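Local atomic coordinates of extracellular ligand-binding receptor (Sphaerobacter thermophilus, PDB entry 4ZPJ), a protein that probably captures a small solute outside the cell for an ABC importer and, in the crystal, carries several zinc ions. Residues A[164-173]-A[381-390]; A[281-290]-A[303-312]. One frame throughout, in Å; residues are numbered along the deposited sequence.

Contact 1: A[164-173]-A[381-390]. With ZN (zinc ion), chain I.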
# COMPACT_ATOMS: atom_id res chain seq x y z
N ARG A 164 -1.04 17.69 6.48
CA ARG A 164 -0.97 16.78 7.57
C ARG A 164 -1.68 17.35 8.74
O ARG A 164 -2.07 18.52 8.75
CB ARG A 164 0.51 16.36 7.94
CG ARG A 164 1.32 17.37 8.68
CD ARG A 164 2.66 16.77 9.13
NE ARG A 164 3.57 16.37 8.06
CZ ARG A 164 4.81 16.86 7.87
NH1 ARG A 164 5.30 17.80 8.65
NH2 ARG A 164 5.58 16.37 6.90
N SER A 165 -1.87 16.50 9.74
CA SER A 165 -2.57 16.90 10.96
C SER A 165 -2.36 15.83 12.01
O SER A 165 -2.23 14.67 11.67
CB SER A 165 -4.10 17.05 10.60
OG SER A 165 -4.93 16.93 11.73
N PRO A 166 -2.38 16.20 13.29
CA PRO A 166 -2.29 15.18 14.37
C PRO A 166 -3.47 14.20 14.39
O PRO A 166 -3.35 13.13 14.95
CB PRO A 166 -2.26 15.96 15.65
CG PRO A 166 -2.41 17.41 15.29
CD PRO A 166 -2.46 17.57 13.79
N TYR A 167 -4.58 14.55 13.76
CA TYR A 167 -5.69 13.62 13.66
C TYR A 167 -5.51 12.57 12.55
O TYR A 167 -6.19 11.56 12.58
CB TYR A 167 -7.03 14.38 13.51
CG TYR A 167 -7.30 15.22 14.71
CD1 TYR A 167 -7.78 14.65 15.88
CD2 TYR A 167 -7.10 16.59 14.70
CE1 TYR A 167 -8.01 15.42 17.01
CE2 TYR A 167 -7.33 17.36 15.83
CZ TYR A 167 -7.77 16.77 16.98
OH TYR A 167 -8.01 17.53 18.11
N LEU A 168 -4.57 12.76 11.61
CA LEU A 168 -4.38 11.83 10.47
C LEU A 168 -3.15 10.94 10.61
O LEU A 168 -2.06 11.42 10.82
CB LEU A 168 -4.25 12.61 9.16
CG LEU A 168 -5.37 13.63 8.93
CD1 LEU A 168 -5.13 14.45 7.66
CD2 LEU A 168 -6.71 12.93 8.88
N PHE A 169 -3.38 9.65 10.51
CA PHE A 169 -2.36 8.64 10.52
C PHE A 169 -2.48 7.84 9.26
O PHE A 169 -3.60 7.62 8.78
CB PHE A 169 -2.54 7.69 11.72
CG PHE A 169 -2.43 8.35 13.06
CD1 PHE A 169 -3.51 9.06 13.60
CD2 PHE A 169 -1.30 8.22 13.79
CE1 PHE A 169 -3.40 9.70 14.84
CE2 PHE A 169 -1.18 8.81 15.08
CZ PHE A 169 -2.24 9.55 15.59
N ARG A 170 -1.38 7.34 8.75
CA ARG A 170 -1.42 6.47 7.59
C ARG A 170 -0.64 5.22 7.83
O ARG A 170 0.51 5.29 8.25
CB ARG A 170 -0.91 7.23 6.36
CG ARG A 170 -0.91 6.38 5.11
CD ARG A 170 -1.27 7.21 3.89
NE ARG A 170 -0.20 8.10 3.56
CZ ARG A 170 -0.24 9.04 2.63
NH1 ARG A 170 -1.33 9.24 1.87
NH2 ARG A 170 0.85 9.77 2.41
N VAL A 171 -1.26 4.06 7.58
CA VAL A 171 -0.59 2.78 7.89
C VAL A 171 -0.21 2.02 6.62
O VAL A 171 0.36 0.92 6.69
CB VAL A 171 -1.44 1.85 8.77
CG1 VAL A 171 -1.73 2.47 10.12
CG2 VAL A 171 -2.73 1.49 8.07
N SER A 172 -0.58 2.55 5.46
CA SER A 172 -0.22 1.88 4.19
C SER A 172 1.14 2.37 3.62
O SER A 172 2.22 1.74 3.78
CB SER A 172 -1.37 2.09 3.21
OG SER A 172 -1.66 3.46 3.06
N PHE A 173 1.14 3.52 2.99
CA PHE A 173 2.35 4.01 2.38
C PHE A 173 2.03 5.39 1.87
O PHE A 173 0.86 5.72 1.68
CB PHE A 173 2.80 3.12 1.18
CG PHE A 173 1.68 2.73 0.28
CD1 PHE A 173 1.28 3.56 -0.76
CD2 PHE A 173 0.99 1.55 0.47
CE1 PHE A 173 0.22 3.24 -1.59
CE2 PHE A 173 -0.10 1.22 -0.35
CZ PHE A 173 -0.47 2.06 -1.38
N PHE A 381 6.68 -2.15 12.87
CA PHE A 381 5.87 -1.09 12.42
C PHE A 381 5.77 -0.10 13.56
O PHE A 381 5.47 -0.47 14.75
CB PHE A 381 4.48 -1.55 12.00
CG PHE A 381 3.58 -0.40 11.55
CD1 PHE A 381 2.93 0.39 12.46
CD2 PHE A 381 3.46 -0.08 10.18
CE1 PHE A 381 2.14 1.47 12.05
CE2 PHE A 381 2.69 0.97 9.75
CZ PHE A 381 2.00 1.75 10.69
N ARG A 382 5.96 1.17 13.15
CA ARG A 382 5.63 2.30 13.96
C ARG A 382 5.31 3.48 13.05
O ARG A 382 5.42 3.39 11.83
CB ARG A 382 6.77 2.60 14.90
CG ARG A 382 8.04 2.97 14.24
CD ARG A 382 9.14 3.07 15.28
NE ARG A 382 10.44 3.18 14.60
CZ ARG A 382 10.99 4.33 14.20
NH1 ARG A 382 10.41 5.51 14.44
NH2 ARG A 382 12.17 4.26 13.57
N PHE A 383 4.93 4.59 13.68
CA PHE A 383 4.52 5.81 12.97
C PHE A 383 5.65 6.80 13.04
O PHE A 383 6.25 6.95 14.05
CB PHE A 383 3.32 6.45 13.64
CG PHE A 383 1.99 5.75 13.33
CD1 PHE A 383 1.51 5.69 12.02
CD2 PHE A 383 1.19 5.22 14.35
CE1 PHE A 383 0.28 5.09 11.74
CE2 PHE A 383 -0.06 4.65 14.06
CZ PHE A 383 -0.47 4.52 12.77
N HIS A 384 5.88 7.54 11.96
CA HIS A 384 6.79 8.67 12.08
C HIS A 384 6.19 9.71 13.05
O HIS A 384 4.99 10.07 12.96
CB HIS A 384 7.02 9.27 10.69
CG HIS A 384 8.26 10.08 10.62
ND1 HIS A 384 8.31 11.40 11.00
CD2 HIS A 384 9.53 9.73 10.30
CE1 HIS A 384 9.56 11.84 10.90
NE2 HIS A 384 10.33 10.84 10.51
N PRO A 385 7.01 10.22 13.96
CA PRO A 385 6.46 11.16 14.94
C PRO A 385 6.00 12.50 14.33
O PRO A 385 5.26 13.22 14.95
CB PRO A 385 7.62 11.39 15.94
CG PRO A 385 8.82 10.84 15.29
CD PRO A 385 8.47 10.03 14.09
N GLU A 386 6.47 12.84 13.14
CA GLU A 386 6.09 14.10 12.51
C GLU A 386 5.11 13.92 11.36
O GLU A 386 4.15 14.64 11.32
CB GLU A 386 7.31 14.81 12.03
CG GLU A 386 8.16 15.27 13.21
CD GLU A 386 9.60 15.52 12.82
OE1 GLU A 386 9.96 15.15 11.69
OE2 GLU A 386 10.36 16.14 13.59
N SER A 387 5.31 12.96 10.46
CA SER A 387 4.35 12.76 9.35
C SER A 387 3.13 11.93 9.72
O SER A 387 2.06 12.02 9.10
CB SER A 387 5.03 12.11 8.17
OG SER A 387 5.41 10.74 8.39
N GLN A 388 3.31 11.11 10.74
CA GLN A 388 2.34 10.09 11.15
C GLN A 388 2.02 9.12 10.04
O GLN A 388 0.97 8.50 10.02
CB GLN A 388 1.09 10.71 11.75
CG GLN A 388 1.46 11.50 12.99
CD GLN A 388 0.32 11.93 13.84
OE1 GLN A 388 0.52 12.32 14.98
NE2 GLN A 388 -0.87 11.93 13.29
N GLY A 389 2.98 8.96 9.13
CA GLY A 389 2.92 7.92 8.11
C GLY A 389 3.77 6.79 8.67
O GLY A 389 4.24 6.86 9.83
N PRO A 390 3.93 5.72 7.90
CA PRO A 390 4.58 4.51 8.38
C PRO A 390 6.07 4.55 8.36
O PRO A 390 6.64 5.06 7.43
CB PRO A 390 4.15 3.46 7.36
CG PRO A 390 2.96 3.98 6.72
CD PRO A 390 3.22 5.47 6.63
ZN ZN I . 11.98 16.35 12.21
O HOH W 1 -1.32 12.87 16.81
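Gln-388 turns its carboxamide toward the 164-173 backbone, and NE2 donates to two carbonyls there. NE2 lies 2.8 Å from Leu-168 O; its bond to Pro-166 O is longer, 3.2 Å, but almost straight (176° at the hydrogen). Both acceptors sit near the amide plane, whereas NE2 stands above the plane of each carbonyl, off its lone pairs. The amide oxygen is served as well: a water donates to Gln-388 OE1 at 2.7 Å and also to Pro-166 O. With the chain extended beyond CG (chi2 -168°), the carboxamide is carried over the Phe-169 ring and stacks on it, planes 16° apart, with NE2 3.4 Å above the ring centre. The backbone joins in, Arg-170 N donating to Gln-388 O at 2.9 Å. This pairing falls on strand 168-170, which pairs with strand 147-149 and is outermost in the six-stranded sheet of one lobe of the periplasmic-binding-protein fold. Beyond Gln-388, Phe-169 presents its edge to one face of Phe-383, and Phe-381 covers the opposite face. Arg-170 O meets the Pro-390 ring, which has no N-H to offer, and receives a CA-H from Gly-389. The arginines find polar partners elsewhere: Arg-170 bonds Leu-154 O, Ala-152 O and Thr-158 OG1, and Arg-164 NE bonds Thr-158 O. Ser-387 OG accepts from Gly-389 N in an ST turn and bonds Asp-420, while Glu-386 chelates zinc through OE1 (2.4 Å) and OE2 (2.1 Å).

Contact 2: A[281-290]-A[303-312]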
# COMPACT_ATOMS: atom_id res chain seq x y z
N LEU A 281 13.89 -5.41 -16.00
CA LEU A 281 12.71 -4.67 -15.60
C LEU A 281 12.52 -4.84 -14.11
O LEU A 281 12.60 -5.97 -13.61
CB LEU A 281 11.52 -5.22 -16.35
CG LEU A 281 10.15 -4.80 -15.84
CD1 LEU A 281 9.95 -3.32 -16.04
CD2 LEU A 281 9.10 -5.58 -16.60
N ILE A 282 12.23 -3.73 -13.42
CA ILE A 282 11.87 -3.76 -12.03
C ILE A 282 10.43 -3.30 -12.00
O ILE A 282 10.13 -2.12 -12.26
CB ILE A 282 12.75 -2.84 -11.18
CG1 ILE A 282 14.18 -3.36 -11.17
CG2 ILE A 282 12.16 -2.70 -9.79
CD1 ILE A 282 15.17 -2.49 -10.47
N PRO A 283 9.52 -4.24 -11.76
CA PRO A 283 8.16 -3.87 -11.59
C PRO A 283 7.94 -3.28 -10.25
O PRO A 283 8.66 -3.58 -9.30
CB PRO A 283 7.40 -5.20 -11.63
CG PRO A 283 8.38 -6.27 -11.84
CD PRO A 283 9.75 -5.68 -11.55
N SER A 284 6.91 -2.47 -10.17
CA SER A 284 6.40 -2.07 -8.88
C SER A 284 5.86 -3.31 -8.16
O SER A 284 5.25 -4.20 -8.80
CB SER A 284 5.28 -1.06 -9.03
OG SER A 284 4.47 -1.02 -7.88
N GLY A 285 6.02 -3.32 -6.85
CA GLY A 285 5.39 -4.34 -6.03
C GLY A 285 3.91 -4.45 -6.23
O GLY A 285 3.34 -5.53 -6.14
N ALA A 286 3.26 -3.35 -6.56
CA ALA A 286 1.82 -3.43 -6.88
C ALA A 286 1.51 -4.27 -8.12
O ALA A 286 0.43 -4.92 -8.24
CB ALA A 286 1.28 -2.03 -7.05
N ASP A 287 2.46 -4.29 -9.05
CA ASP A 287 2.21 -4.88 -10.37
C ASP A 287 2.39 -6.39 -10.29
O ASP A 287 1.97 -7.10 -11.17
CB ASP A 287 3.18 -4.30 -11.44
CG ASP A 287 2.74 -2.91 -12.02
OD1 ASP A 287 2.38 -1.98 -11.25
OD2 ASP A 287 2.79 -2.75 -13.29
N VAL A 288 3.04 -6.89 -9.24
CA VAL A 288 3.18 -8.34 -9.08
C VAL A 288 2.48 -8.83 -7.79
O VAL A 288 2.84 -9.86 -7.20
CB VAL A 288 4.66 -8.78 -9.13
CG1 VAL A 288 5.23 -8.53 -10.52
CG2 VAL A 288 5.50 -8.09 -8.07
N ASP A 289 1.48 -8.09 -7.35
CA ASP A 289 0.71 -8.45 -6.17
C ASP A 289 0.10 -9.83 -6.34
O ASP A 289 -0.29 -10.23 -7.45
CB ASP A 289 -0.41 -7.44 -5.91
CG ASP A 289 -1.21 -7.74 -4.59
OD1 ASP A 289 -0.58 -7.72 -3.51
OD2 ASP A 289 -2.43 -8.03 -4.63
N GLN A 290 -0.02 -10.52 -5.21
CA GLN A 290 -0.56 -11.84 -5.06
C GLN A 290 -1.86 -12.05 -5.80
O GLN A 290 -2.05 -13.08 -6.39
CB GLN A 290 -0.91 -12.07 -3.57
CG GLN A 290 -1.30 -13.50 -3.28
CD GLN A 290 -0.09 -14.39 -3.33
OE1 GLN A 290 0.96 -14.05 -2.76
NE2 GLN A 290 -0.20 -15.52 -4.02
N LEU A 303 11.88 -11.37 -11.88
CA LEU A 303 11.80 -9.95 -11.68
C LEU A 303 11.87 -9.61 -10.21
O LEU A 303 11.23 -10.20 -9.36
CB LEU A 303 10.46 -9.41 -12.28
CG LEU A 303 10.51 -8.93 -13.74
CD1 LEU A 303 11.54 -9.68 -14.57
CD2 LEU A 303 9.18 -8.83 -14.46
N VAL A 304 12.64 -8.58 -9.91
CA VAL A 304 12.77 -8.08 -8.56
C VAL A 304 11.91 -6.84 -8.37
O VAL A 304 11.85 -5.98 -9.25
CB VAL A 304 14.29 -7.74 -8.32
CG1 VAL A 304 14.45 -6.78 -7.21
CG2 VAL A 304 15.07 -9.02 -8.03
N SER A 305 11.27 -6.74 -7.20
CA SER A 305 10.47 -5.59 -6.83
C SER A 305 10.54 -5.30 -5.32
O SER A 305 10.71 -6.19 -4.50
CB SER A 305 9.00 -5.80 -7.23
OG SER A 305 8.41 -6.80 -6.45
N GLY A 306 10.32 -4.03 -4.98
CA GLY A 306 10.04 -3.65 -3.61
C GLY A 306 8.59 -3.84 -3.31
O GLY A 306 7.73 -3.60 -4.16
N THR A 307 8.29 -4.30 -2.12
CA THR A 307 6.91 -4.43 -1.68
C THR A 307 6.72 -4.28 -0.18
O THR A 307 7.66 -4.40 0.63
CB THR A 307 6.27 -5.76 -2.13
OG1 THR A 307 4.81 -5.70 -2.01
CG2 THR A 307 6.83 -6.93 -1.35
N LEU A 308 5.47 -4.05 0.18
CA LEU A 308 5.06 -3.88 1.56
C LEU A 308 4.97 -5.25 2.26
O LEU A 308 5.19 -5.38 3.45
CB LEU A 308 3.72 -3.16 1.56
CG LEU A 308 3.34 -2.06 2.54
CD1 LEU A 308 4.27 -0.87 2.60
CD2 LEU A 308 1.93 -1.63 2.16
N TYR A 309 4.61 -6.29 1.51
CA TYR A 309 4.27 -7.57 2.13
C TYR A 309 4.17 -8.65 1.08
O TYR A 309 3.70 -8.38 -0.02
CB TYR A 309 2.92 -7.54 2.91
CG TYR A 309 2.66 -8.88 3.63
CD1 TYR A 309 3.50 -9.32 4.63
CD2 TYR A 309 1.66 -9.71 3.24
CE1 TYR A 309 3.33 -10.57 5.22
CE2 TYR A 309 1.48 -10.95 3.82
CZ TYR A 309 2.31 -11.38 4.79
OH TYR A 309 2.09 -12.65 5.38
N THR A 310 4.59 -9.85 1.45
CA THR A 310 4.30 -11.06 0.71
C THR A 310 4.02 -12.13 1.74
O THR A 310 4.71 -12.18 2.75
CB THR A 310 5.52 -11.52 -0.13
OG1 THR A 310 5.31 -12.82 -0.64
CG2 THR A 310 6.87 -11.49 0.72
N ALA A 311 3.02 -12.99 1.45
CA ALA A 311 2.67 -14.16 2.20
C ALA A 311 3.80 -15.20 2.38
O ALA A 311 3.74 -16.08 3.29
CB ALA A 311 1.44 -14.76 1.58
N TYR A 312 4.85 -15.10 1.57
CA TYR A 312 6.01 -16.00 1.71
C TYR A 312 7.10 -15.46 2.62
O TYR A 312 8.21 -15.99 2.62
CB TYR A 312 6.58 -16.40 0.34
CG TYR A 312 5.52 -17.20 -0.44
CD1 TYR A 312 5.39 -18.61 -0.30
CD2 TYR A 312 4.56 -16.53 -1.16
CE1 TYR A 312 4.37 -19.30 -0.96
CE2 TYR A 312 3.54 -17.21 -1.83
CZ TYR A 312 3.44 -18.58 -1.71
OH TYR A 312 2.40 -19.16 -2.38
O HOH W 2 14.24 -7.27 -12.03
O HOH W 3 9.59 -2.20 -7.07
O HOH W 4 4.24 -7.16 -4.20
O HOH W 5 1.28 -12.08 -0.55
O HOH W 6 3.62 -13.60 -3.07
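Strands 281-283 and 304-307 run nearly parallel, their axes 24° apart and 5.4 Å at closest approach, yet no clear direct hydrogen bond joins them. Here the outermost strand of the four-stranded parallel sheet in one lobe of the periplasmic-binding-protein fold meets a strand that pairs with 390-401. Waters mediate the edge instead: one donates to Leu-281 O at 2.6 Å and accepts from Val-304 N, and a second links Pro-283 O to Gly-306 N in the same way. Leu-303, just before strand 304-307, packs its CD2 3.7 Å from Pro-283 CG and 3.9 Å from Leu-281 CD2. Cutting this residue back to an alanine is likely to open a gap beside the Pro-283 ring and take one neighbour from the Leu-281 methyl. A chi1 of 69° sets Ser-305 OG between its backbone N and carbonyl carbon and brings it within 3.6 Å of Val-288 CG2. Gly-285 CA comes within 3.1 Å of Gly-306 O, and a CB at this position would collide with that oxygen; Gly-285 N is hydrogen-bonded to Asp-179 OD1. Farther along, Gln-290 bends at chi2 (73°), which carries OE1 toward 310-312. There it accepts from two waters, one of which takes the N-H of Ala-311; the other, 2.7 Å from Gln-290 OE1, also donates to Thr-310 OG1. The same OE1 sits at the edge of the Tyr-312 ring, 4.2 Å from CE2.

Overall arrangement
Contacts 1 and 2 lie on opposite sides of the chain's centre, with their own centres about 23 Å apart, but they meet at one junction: Leu-308 CD1 is 3.5 Å from Ser-172 O, and Leu-308 CD2 is 3.7 Å from Phe-173 CD2. They also share a sheet, since strands 379-383 and 304-307 both pair antiparallel with 390-401. Each includes an outermost strand of a different sheet, 168-170 in contact 1 and 281-283 in contact 2, consistent with the two-lobed plan of periplasmic binding proteins. They differ in their relation to zinc: Glu-386 of contact 1 is a ligand, whereas the Val-304 side chain of contact 2 is about 12 Å from a bound zinc ion.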